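Local structure of putative glucarate dehydratase (4IT1) at residues Gln97-Arg100 and Ile101-Thr105; Phe140-Leu143 and Gln144-Leu148; Thr325-Leu328 and Ala329-Asp333; Ile349-Met352 and Ala353-His356. The protein probably dehydrates D-glucarate to 5-dehydro-4-deoxy-D-glucarate with magnesium as cofactor, as a member of the mandelate racemase/muconate lactonizing enzyme family. One frame throughout, in Å; residues are numbered along the deposited sequence.

Interaction 1: residues Gln97-Arg100 and Ile101-Thr105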
loop_
_atom_site.group_PDB
_atom_site.type_symbol
_atom_site.label_atom_id
_atom_site.label_comp_id
_atom_site.label_asym_id
_atom_site.label_seq_id
_atom_site.Cartn_x
_atom_site.Cartn_y
_atom_site.Cartn_z
ATOM N N GLN A 97 9.325 6.454 11.955
ATOM C CA GLN A 97 10.548 6.708 12.720
ATOM C C GLN A 97 11.532 5.563 12.488
ATOM O O GLN A 97 12.671 5.801 12.088
ATOM C CB GLN A 97 10.231 6.846 14.216
ATOM C CG GLN A 97 11.431 6.993 15.142
ATOM C CD GLN A 97 11.852 8.436 15.336
ATOM O OE1 GLN A 97 12.543 9.020 14.493
ATOM N NE2 GLN A 97 11.444 9.021 16.460
ATOM N N LEU A 98 11.080 4.329 12.720
ATOM C CA LEU A 98 11.901 3.134 12.484
ATOM C C LEU A 98 12.549 3.093 11.092
ATOM O O LEU A 98 13.690 2.644 10.956
ATOM C CB LEU A 98 11.104 1.845 12.724
ATOM C CG LEU A 98 11.796 0.539 12.291
ATOM C CD1 LEU A 98 13.008 0.235 13.159
ATOM C CD2 LEU A 98 10.860 -0.657 12.275
ATOM N N ARG A 99 11.821 3.549 10.073
ATOM C CA ARG A 99 12.354 3.623 8.711
ATOM C C ARG A 99 13.473 4.664 8.598
ATOM O O ARG A 99 14.544 4.362 8.067
ATOM C CB ARG A 99 11.241 3.900 7.687
ATOM C CG ARG A 99 11.688 3.773 6.235
ATOM C CD ARG A 99 10.525 3.844 5.250
ATOM N NE ARG A 99 9.875 2.547 5.041
ATOM C CZ ARG A 99 10.325 1.591 4.224
ATOM N NH1 ARG A 99 11.442 1.763 3.526
ATOM N NH2 ARG A 99 9.656 0.449 4.108
ATOM N N ARG A 100 13.229 5.875 9.103
ATOM C CA ARG A 100 14.230 6.944 9.044
ATOM C C ARG A 100 15.522 6.558 9.761
ATOM O O ARG A 100 16.615 6.934 9.333
ATOM C CB ARG A 100 13.684 8.248 9.617
ATOM C CG ARG A 100 12.837 9.064 8.650
ATOM C CD ARG A 100 12.478 10.414 9.251
ATOM N NE ARG A 100 12.093 10.288 10.657
ATOM C CZ ARG A 100 10.848 10.367 11.125
ATOM N NH1 ARG A 100 10.630 10.226 12.424
ATOM N NH2 ARG A 100 9.824 10.595 10.312
ATOM N N ILE A 101 15.377 5.794 10.841
ATOM C CA ILE A 101 16.505 5.278 11.613
ATOM C C ILE A 101 17.329 4.266 10.808
ATOM O O ILE A 101 18.555 4.392 10.733
ATOM C CB ILE A 101 16.031 4.699 12.972
ATOM C CG1 ILE A 101 15.680 5.848 13.921
ATOM C CG2 ILE A 101 17.080 3.786 13.604
ATOM C CD1 ILE A 101 14.911 5.419 15.150
ATOM N N VAL A 102 16.657 3.284 10.203
ATOM C CA VAL A 102 17.332 2.277 9.378
ATOM C C VAL A 102 18.082 2.923 8.208
ATOM O O VAL A 102 19.176 2.484 7.856
ATOM C CB VAL A 102 16.360 1.193 8.859
ATOM C CG1 VAL A 102 17.051 0.276 7.859
ATOM C CG2 VAL A 102 15.793 0.372 10.009
ATOM N N GLN A 103 17.504 3.975 7.631
ATOM C CA GLN A 103 18.130 4.694 6.518
ATOM C C GLN A 103 19.409 5.421 6.945
ATOM O O GLN A 103 20.412 5.371 6.243
ATOM C CB GLN A 103 17.147 5.678 5.871
ATOM C CG GLN A 103 16.012 5.011 5.109
ATOM C CD GLN A 103 14.863 5.948 4.776
ATOM O OE1 GLN A 103 14.165 5.754 3.782
ATOM N NE2 GLN A 103 14.652 6.961 5.611
ATOM N N THR A 104 19.364 6.089 8.095
ATOM C CA THR A 104 20.522 6.812 8.633
ATOM C C THR A 104 21.686 5.869 8.928
ATOM O O THR A 104 22.845 6.177 8.633
ATOM C CB THR A 104 20.134 7.591 9.902
ATOM O OG1 THR A 104 19.194 8.604 9.546
ATOM C CG2 THR A 104 21.348 8.254 10.547
ATOM N N THR A 105 21.354 4.715 9.493
ATOM C CA THR A 105 22.326 3.695 9.833
ATOM C C THR A 105 23.012 3.115 8.590
ATOM O O THR A 105 24.240 3.009 8.550
ATOM C CB THR A 105 21.658 2.585 10.661
ATOM O OG1 THR A 105 20.994 3.174 11.784
ATOM C CG2 THR A 105 22.680 1.565 11.151
#

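Interaction 2: residues Phe140-Leu143 and Gln144-Leu148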
loop_
_atom_site.group_PDB
_atom_site.type_symbol
_atom_site.label_atom_id
_atom_site.label_comp_id
_atom_site.label_asym_id
_atom_site.label_seq_id
_atom_site.Cartn_x
_atom_site.Cartn_y
_atom_site.Cartn_z
ATOM N N PHE A 140 7.900 -5.282 15.544
ATOM C CA PHE A 140 7.090 -4.121 15.924
ATOM C C PHE A 140 5.583 -4.371 15.784
ATOM O O PHE A 140 4.792 -3.881 16.590
ATOM C CB PHE A 140 7.442 -2.924 15.048
ATOM C CG PHE A 140 8.534 -2.053 15.590
ATOM C CD1 PHE A 140 9.795 -2.570 15.875
ATOM C CD2 PHE A 140 8.318 -0.689 15.762
ATOM C CE1 PHE A 140 10.806 -1.745 16.349
ATOM C CE2 PHE A 140 9.323 0.140 16.237
ATOM C CZ PHE A 140 10.571 -0.388 16.524
ATOM N N LEU A 141 5.192 -5.103 14.742
ATOM C CA LEU A 141 3.779 -5.408 14.505
ATOM C C LEU A 141 3.310 -6.566 15.373
ATOM O O LEU A 141 2.207 -6.520 15.920
ATOM C CB LEU A 141 3.498 -5.687 13.025
ATOM C CG LEU A 141 3.561 -4.488 12.068
ATOM C CD1 LEU A 141 3.574 -4.951 10.619
ATOM C CD2 LEU A 141 2.423 -3.508 12.308
ATOM N N ASP A 142 4.151 -7.593 15.502
ATOM C CA ASP A 142 3.892 -8.690 16.431
ATOM C C ASP A 142 3.722 -8.152 17.846
ATOM O O ASP A 142 2.920 -8.676 18.618
ATOM C CB ASP A 142 5.012 -9.724 16.404
ATOM C CG ASP A 142 4.708 -10.940 17.270
ATOM O OD1 ASP A 142 3.554 -11.418 17.250
ATOM O OD2 ASP A 142 5.623 -11.424 17.968
ATOM N N LEU A 143 4.466 -7.095 18.167
ATOM C CA LEU A 143 4.343 -6.428 19.453
ATOM C C LEU A 143 2.951 -5.828 19.593
ATOM O O LEU A 143 2.220 -6.158 20.531
ATOM C CB LEU A 143 5.390 -5.321 19.598
ATOM C CG LEU A 143 5.955 -4.966 20.979
ATOM C CD1 LEU A 143 5.997 -3.456 21.133
ATOM C CD2 LEU A 143 5.182 -5.580 22.137
ATOM N N GLN A 144 2.602 -4.945 18.656
ATOM C CA GLN A 144 1.298 -4.279 18.619
ATOM C C GLN A 144 0.154 -5.273 18.786
ATOM O O GLN A 144 -0.796 -5.013 19.519
ATOM C CB GLN A 144 1.121 -3.529 17.300
ATOM C CG GLN A 144 2.045 -2.339 17.113
ATOM C CD GLN A 144 1.832 -1.628 15.787
ATOM O OE1 GLN A 144 0.752 -1.689 15.201
ATOM N NE2 GLN A 144 2.864 -0.935 15.316
ATOM N N ALA A 145 0.271 -6.413 18.108
ATOM C CA ALA A 145 -0.757 -7.447 18.094
ATOM C C ALA A 145 -0.922 -8.156 19.439
ATOM O O ALA A 145 -2.041 -8.518 19.813
ATOM C CB ALA A 145 -0.468 -8.452 16.995
ATOM N N ARG A 146 0.192 -8.362 20.144
ATOM C CA ARG A 146 0.183 -8.948 21.490
ATOM C C ARG A 146 -0.488 -8.006 22.504
ATOM O O ARG A 146 -1.264 -8.447 23.358
ATOM C CB ARG A 146 1.610 -9.290 21.946
ATOM C CG ARG A 146 2.275 -10.457 21.220
ATOM C CD ARG A 146 1.904 -11.788 21.848
ATOM N NE ARG A 146 2.557 -12.920 21.191
ATOM C CZ ARG A 146 2.149 -14.184 21.295
ATOM N NH1 ARG A 146 1.078 -14.488 22.021
ATOM N NH2 ARG A 146 2.803 -15.150 20.662
ATOM N N TYR A 147 -0.183 -6.713 22.390
ATOM C CA TYR A 147 -0.756 -5.657 23.225
ATOM C C TYR A 147 -2.251 -5.456 22.959
ATOM O O TYR A 147 -3.014 -5.115 23.867
ATOM C CB TYR A 147 0.024 -4.365 22.977
ATOM C CG TYR A 147 -0.530 -3.086 23.572
ATOM C CD1 TYR A 147 -0.807 -2.971 24.937
ATOM C CD2 TYR A 147 -0.719 -1.962 22.767
ATOM C CE1 TYR A 147 -1.289 -1.782 25.472
ATOM C CE2 TYR A 147 -1.194 -0.769 23.292
ATOM C CZ TYR A 147 -1.480 -0.683 24.641
ATOM O OH TYR A 147 -1.954 0.508 25.147
ATOM N N LEU A 148 -2.659 -5.671 21.713
ATOM C CA LEU A 148 -4.060 -5.586 21.323
ATOM C C LEU A 148 -4.798 -6.908 21.487
ATOM O O LEU A 148 -6.022 -6.951 21.373
ATOM C CB LEU A 148 -4.174 -5.112 19.878
ATOM C CG LEU A 148 -4.329 -3.609 19.676
ATOM C CD1 LEU A 148 -3.796 -3.216 18.312
ATOM C CD2 LEU A 148 -5.788 -3.204 19.826
#

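Interaction 3: residues Thr325-Leu328 and Ala329-Asp333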
loop_
_atom_site.group_PDB
_atom_site.type_symbol
_atom_site.label_atom_id
_atom_site.label_comp_id
_atom_site.label_asym_id
_atom_site.label_seq_id
_atom_site.Cartn_x
_atom_site.Cartn_y
_atom_site.Cartn_z
ATOM N N THR A 325 4.693 -5.418 1.471
ATOM C CA THR A 325 4.202 -6.578 0.727
ATOM C C THR A 325 2.730 -6.419 0.274
ATOM O O THR A 325 2.350 -6.888 -0.809
ATOM C CB THR A 325 4.385 -7.865 1.551
ATOM O OG1 THR A 325 5.784 -8.090 1.771
ATOM C CG2 THR A 325 3.826 -9.058 0.834
ATOM N N GLN A 326 1.923 -5.747 1.096
ATOM C CA GLN A 326 0.524 -5.483 0.768
ATOM C C GLN A 326 0.460 -4.456 -0.353
ATOM O O GLN A 326 -0.299 -4.614 -1.318
ATOM C CB GLN A 326 -0.239 -4.958 1.987
ATOM C CG GLN A 326 -0.348 -5.927 3.149
ATOM C CD GLN A 326 -1.274 -5.412 4.230
ATOM O OE1 GLN A 326 -2.495 -5.516 4.119
ATOM N NE2 GLN A 326 -0.697 -4.851 5.280
ATOM N N THR A 327 1.268 -3.407 -0.218
ATOM C CA THR A 327 1.443 -2.432 -1.292
ATOM C C THR A 327 1.812 -3.140 -2.585
ATOM O O THR A 327 1.174 -2.910 -3.610
ATOM C CB THR A 327 2.501 -1.382 -0.944
ATOM O OG1 THR A 327 2.156 -0.787 0.305
ATOM C CG2 THR A 327 2.535 -0.291 -2.008
ATOM N N LEU A 328 2.812 -4.021 -2.529
ATOM C CA LEU A 328 3.174 -4.782 -3.713
ATOM C C LEU A 328 1.983 -5.567 -4.279
ATOM O O LEU A 328 1.741 -5.529 -5.487
ATOM C CB LEU A 328 4.374 -5.716 -3.472
ATOM C CG LEU A 328 4.738 -6.605 -4.678
ATOM C CD1 LEU A 328 5.140 -5.813 -5.934
ATOM C CD2 LEU A 328 5.799 -7.620 -4.310
ATOM N N ALA A 329 1.252 -6.285 -3.422
ATOM C CA ALA A 329 0.115 -7.095 -3.891
ATOM C C ALA A 329 -0.902 -6.224 -4.637
ATOM O O ALA A 329 -1.386 -6.591 -5.709
ATOM C CB ALA A 329 -0.544 -7.836 -2.737
ATOM N N LYS A 330 -1.190 -5.062 -4.063
ATOM C CA LYS A 330 -2.104 -4.089 -4.644
ATOM C C LYS A 330 -1.596 -3.578 -5.989
ATOM O O LYS A 330 -2.383 -3.357 -6.924
ATOM C CB LYS A 330 -2.305 -2.927 -3.666
ATOM C CG LYS A 330 -3.281 -1.852 -4.114
ATOM C CD LYS A 330 -4.683 -2.415 -4.280
ATOM C CE LYS A 330 -5.654 -1.321 -4.683
ATOM N NZ LYS A 330 -6.966 -1.889 -5.090
ATOM N N MET A 331 -0.280 -3.398 -6.085
ATOM C CA MET A 331 0.347 -2.917 -7.315
ATOM C C MET A 331 0.278 -3.965 -8.411
ATOM O O MET A 331 0.015 -3.633 -9.562
ATOM C CB MET A 331 1.797 -2.490 -7.074
ATOM C CG MET A 331 1.932 -1.158 -6.352
ATOM S SD MET A 331 3.635 -0.552 -6.250
ATOM C CE MET A 331 3.903 0.108 -7.888
ATOM N N CYS A 332 0.509 -5.224 -8.049
ATOM C CA CYS A 332 0.355 -6.332 -8.989
ATOM C C CYS A 332 -1.070 -6.392 -9.529
ATOM O O CYS A 332 -1.278 -6.554 -10.735
ATOM C CB CYS A 332 0.698 -7.659 -8.323
ATOM S SG CYS A 332 2.447 -7.849 -7.927
ATOM N N ASP A 333 -2.040 -6.254 -8.623
ATOM C CA ASP A 333 -3.453 -6.215 -8.991
ATOM C C ASP A 333 -3.703 -5.093 -9.991
ATOM O O ASP A 333 -4.437 -5.271 -10.957
ATOM C CB ASP A 333 -4.338 -6.022 -7.755
ATOM C CG ASP A 333 -5.833 -6.042 -8.089
ATOM O OD1 ASP A 333 -6.380 -7.131 -8.352
ATOM O OD2 ASP A 333 -6.464 -4.965 -8.079
#

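Interaction 4: residues Ile349-Met352 and Ala353-His356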
loop_
_atom_site.group_PDB
_atom_site.type_symbol
_atom_site.label_atom_id
_atom_site.label_comp_id
_atom_site.label_asym_id
_atom_site.label_seq_id
_atom_site.Cartn_x
_atom_site.Cartn_y
_atom_site.Cartn_z
ATOM N N ILE A 349 8.888 -18.609 12.682
ATOM C CA ILE A 349 8.590 -17.181 12.797
ATOM C C ILE A 349 8.328 -16.583 11.408
ATOM O O ILE A 349 7.265 -16.001 11.156
ATOM C CB ILE A 349 9.717 -16.393 13.509
ATOM C CG1 ILE A 349 9.943 -16.930 14.929
ATOM C CG2 ILE A 349 9.399 -14.901 13.522
ATOM C CD1 ILE A 349 11.027 -16.215 15.713
ATOM N N SER A 350 9.294 -16.747 10.508
ATOM C CA SER A 350 9.139 -16.292 9.131
ATOM C C SER A 350 7.872 -16.871 8.508
ATOM O O SER A 350 7.088 -16.145 7.887
ATOM C CB SER A 350 10.368 -16.664 8.292
ATOM O OG SER A 350 11.453 -15.799 8.579
ATOM N N LEU A 351 7.673 -18.174 8.697
ATOM C CA LEU A 351 6.539 -18.878 8.117
ATOM C C LEU A 351 5.221 -18.199 8.495
ATOM O O LEU A 351 4.329 -18.076 7.657
ATOM C CB LEU A 351 6.545 -20.352 8.535
ATOM C CG LEU A 351 5.542 -21.329 7.901
ATOM C CD1 LEU A 351 5.671 -21.404 6.383
ATOM C CD2 LEU A 351 5.677 -22.719 8.511
ATOM N N MET A 352 5.123 -17.723 9.735
ATOM C CA MET A 352 3.892 -17.107 10.230
ATOM C C MET A 352 3.694 -15.668 9.773
ATOM O O MET A 352 2.569 -15.280 9.433
ATOM C CB MET A 352 3.768 -17.223 11.760
ATOM C CG MET A 352 3.414 -18.623 12.242
ATOM S SD MET A 352 1.909 -19.284 11.492
ATOM C CE MET A 352 2.323 -21.018 11.405
ATOM N N ALA A 353 4.770 -14.877 9.785
ATOM C CA ALA A 353 4.728 -13.510 9.262
ATOM C C ALA A 353 4.290 -13.555 7.801
ATOM O O ALA A 353 3.376 -12.840 7.388
ATOM C CB ALA A 353 6.084 -12.842 9.393
ATOM N N MET A 354 4.936 -14.430 7.037
ATOM C CA MET A 354 4.557 -14.682 5.664
ATOM C C MET A 354 3.074 -15.083 5.560
ATOM O O MET A 354 2.331 -14.484 4.780
ATOM C CB MET A 354 5.462 -15.748 5.046
ATOM C CG MET A 354 5.114 -16.067 3.600
ATOM S SD MET A 354 6.179 -17.274 2.785
ATOM C CE MET A 354 6.330 -18.535 4.050
ATOM N N ALA A 355 2.648 -16.069 6.356
ATOM C CA ALA A 355 1.266 -16.577 6.292
ATOM C C ALA A 355 0.229 -15.499 6.598
ATOM O O ALA A 355 -0.761 -15.371 5.880
ATOM C CB ALA A 355 1.073 -17.783 7.203
ATOM N N HIS A 356 0.480 -14.716 7.643
ATOM C CA HIS A 356 -0.406 -13.629 8.032
ATOM C C HIS A 356 -0.596 -12.553 6.969
ATOM O O HIS A 356 -1.719 -12.101 6.756
ATOM C CB HIS A 356 0.030 -13.013 9.363
ATOM C CG HIS A 356 -0.487 -13.749 10.559
ATOM N ND1 HIS A 356 -1.336 -13.171 11.479
ATOM C CD2 HIS A 356 -0.295 -15.025 10.972
ATOM C CE1 HIS A 356 -1.634 -14.055 12.415
ATOM N NE2 HIS A 356 -1.016 -15.187 12.130
#

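Interaction 1: residues Gln97-Arg100 and Ile101-Thr105
The Gln-103 amide crosses the flanks of Arg-99 and Arg-100, its plane turned 73° from the first guanidinium and 56° from the second. Its OE1 comes no nearer than 4.0 Å to CG of Arg-99, while its NE2 sits 3.5 Å from CA of Arg-100. The Arg-100 guanidinium has the backbone N of Gln-97 beyond one face, offset toward the rim. At its edge, close to its plane, NH1 donates to Gln-97 OE1 at 3.1 Å, although NH1 stands above the amide's own plane. Gln-97 also lays CG against CD1 of Ile-101 at 3.8 Å. With an alanine at Gln-97, the Arg-100 guanidinium would probably be left without this acceptor and Ile-101 CD1 without the CG it rests on. One turn on, Thr-104 carries OG1 opposite its own carbonyl carbon (chi1 -65°), which brings it within 3.1 Å of Arg-100 O; that oxygen receives both OG1 and N of Thr-104, from opposite faces of its plane. Arg-99 turns elsewhere, to a salt bridge with Asp-324 and a cation-pi contact with Tyr-133. Threonine-to-carbonyl bonding of this kind is a familiar helix motif, found here in helix 95-107 of the N-terminal domain.

Interaction 2: residues Phe140-Leu143 and Gln144-Leu148
Gln-144 and Leu-141 both carry CG opposite their own carbonyl carbon (chi1 -67° and -71°), and the glutamine then runs straight out, chi2 180°, so the two side chains lie side by side and point the same way. The amide rests along one branch of the leucine, with OE1 3.8 Å and NE2 4.0 Å from Leu-141 CD2. The first torsion also lays Gln-144 CG 3.2 Å from Phe-140 O, the oxygen that also takes the backbone N-H of Gln-144. NE2 is satisfied by Pro-92 O in the loop before helix 95-107, whereas OE1 is buried and finds no partner in the model. A leucine in place of Gln-144 would probably leave Pro-92 O without this donor and the loop less firmly tied to the helix.

On another flank, Arg-146 CG packs 3.2 Å from Asp-142 O. The opposite charges nearby do not pair: Asp-142 OD1 lies 4.3 Å from Arg-146 NE, well out of the guanidinium plane, so no N-H points at it and any attraction is probably modest. The carboxylate is instead spent on backbone amides, OD2 on Leu-67 N and OD1 on Leu-402 N, which ties the helix to a strand of the three-stranded sheet and to a later part of the chain. Toward the end of helix 128-148, Tyr-147 and Leu-148 pack on Leu-148 of the second subunit. This long helix belongs to the N-terminal domain that accompanies the barrel in the enolase superfamily.

Interaction 3: residues Thr325-Leu328 and Ala329-Asp333
Cys-332 N donates to Leu-328 O at 2.9 Å, nearly straight, a length matched by the three other i to i+4 backbone bonds that join these two turns. Side chains follow the same spacing. Leu-328 carries CG opposite its backbone N (chi1 176°), and its CD1 reaches to 3.9 Å from SG of Cys-332, a sulfur-to-methyl contact between two buried residues. Both pack on Phe-300 of helix 297-306 and on Val-312 of strand 311-314, while Cys-332 also meets Val-339 of strand 338-341.

On another side of the helix, Met-331 lies alongside Thr-327 one turn on. Its CG lies 3.3 Å from Thr-327 O, and its SD stays 4.4 Å from the threonine methyl CG2, a loose approach. The hydroxyl of Thr-327 does not take part, being bonded to Arg-323 O one turn earlier; Thr-325 OG1 likewise is held by Gly-321 O. Here the helix meets the second subunit: Met-331 packs on Met-331 of that subunit, and Thr-327 and Lys-330 pack on each other's counterparts there.

The chemistry is therefore divided. One flank sets Leu-328 and Cys-332 against the barrel strands and helix 297-306, with Leu-328 about 9 Å from the side chain of the magnesium ligand Asn-291. The other brings Thr-327, Lys-330 and Met-331 to the dimer interface. Both threonine hydroxyls, already bonded to backbone carbonyls, probably ask little more of their surroundings.

Interaction 4: residues Ile349-Met352 and Ala353-His356
Leu-351 and Met-354 meet on helix 348-360, the helix between the seventh and eighth strands of the enolase-type barrel, where their side chains cross at an angle. The thioether methyl CE of Met-354 comes to 3.8 Å from Leu-351 CD1 and 4.1 Å from Leu-351 CA, so the end of the methionine doubles back over the leucine. Its chain leaves extended, with CG opposite the backbone N (chi1 180°), and turns only at the last bond (chi3 44°), which is what brings CE back. Both residues pack on Phe-166 of strand 163-170, and the Met-354 side chain is about 5 Å from that of His-342, the predicted proton acceptor.

A second meeting involves a ring edge. Met-352 O accepts the backbone N-H of His-356 at 2.8 Å, and the imidazole of His-356 brings CD2 to 3.3 Å from the same oxygen, which lies near the ring plane. The far side of the ring is committed elsewhere, ND1 being hydrogen-bonded to Val-153 N; together the two contacts should hold the ring's rotation. Ala-355 fits its methyl 3.3 Å from Leu-351 O and touches Val-394 of strand 393-395, as Met-352 does.

Near the start of the helix, Ser-350 OG is hydrogen-bonded to His-317 NE2 and to Arg-53 NH2, the latter from the three-stranded sheet. With all eight residues buried, this is a barrel helix packed on its strands, its Met-354 flank set near the predicted catalytic histidine of a glucarate dehydratase-like site.

In the fold
Along the chain the four contacts come in series. Interactions 1 and 2 sit on successive helices of the N-terminal domain, 95-107 and 128-148; their centres are about 20 Å apart, yet they touch where Leu-98 CD1 meets Phe-140 CZ at 4.2 Å. Interactions 3 and 4 lie on helices 322-334 and 348-360 of the barrel domain, either side of strand 338-341 in sequence, with centres about 17 Å apart and no touch. Interaction 2 is about 14 Å from interaction 4, centre to centre, bringing the two domains close together. Interactions 2 and 3 both reach the second subunit, so each domain contributes to the dimer, while interaction 4 is nearest the chain's centre.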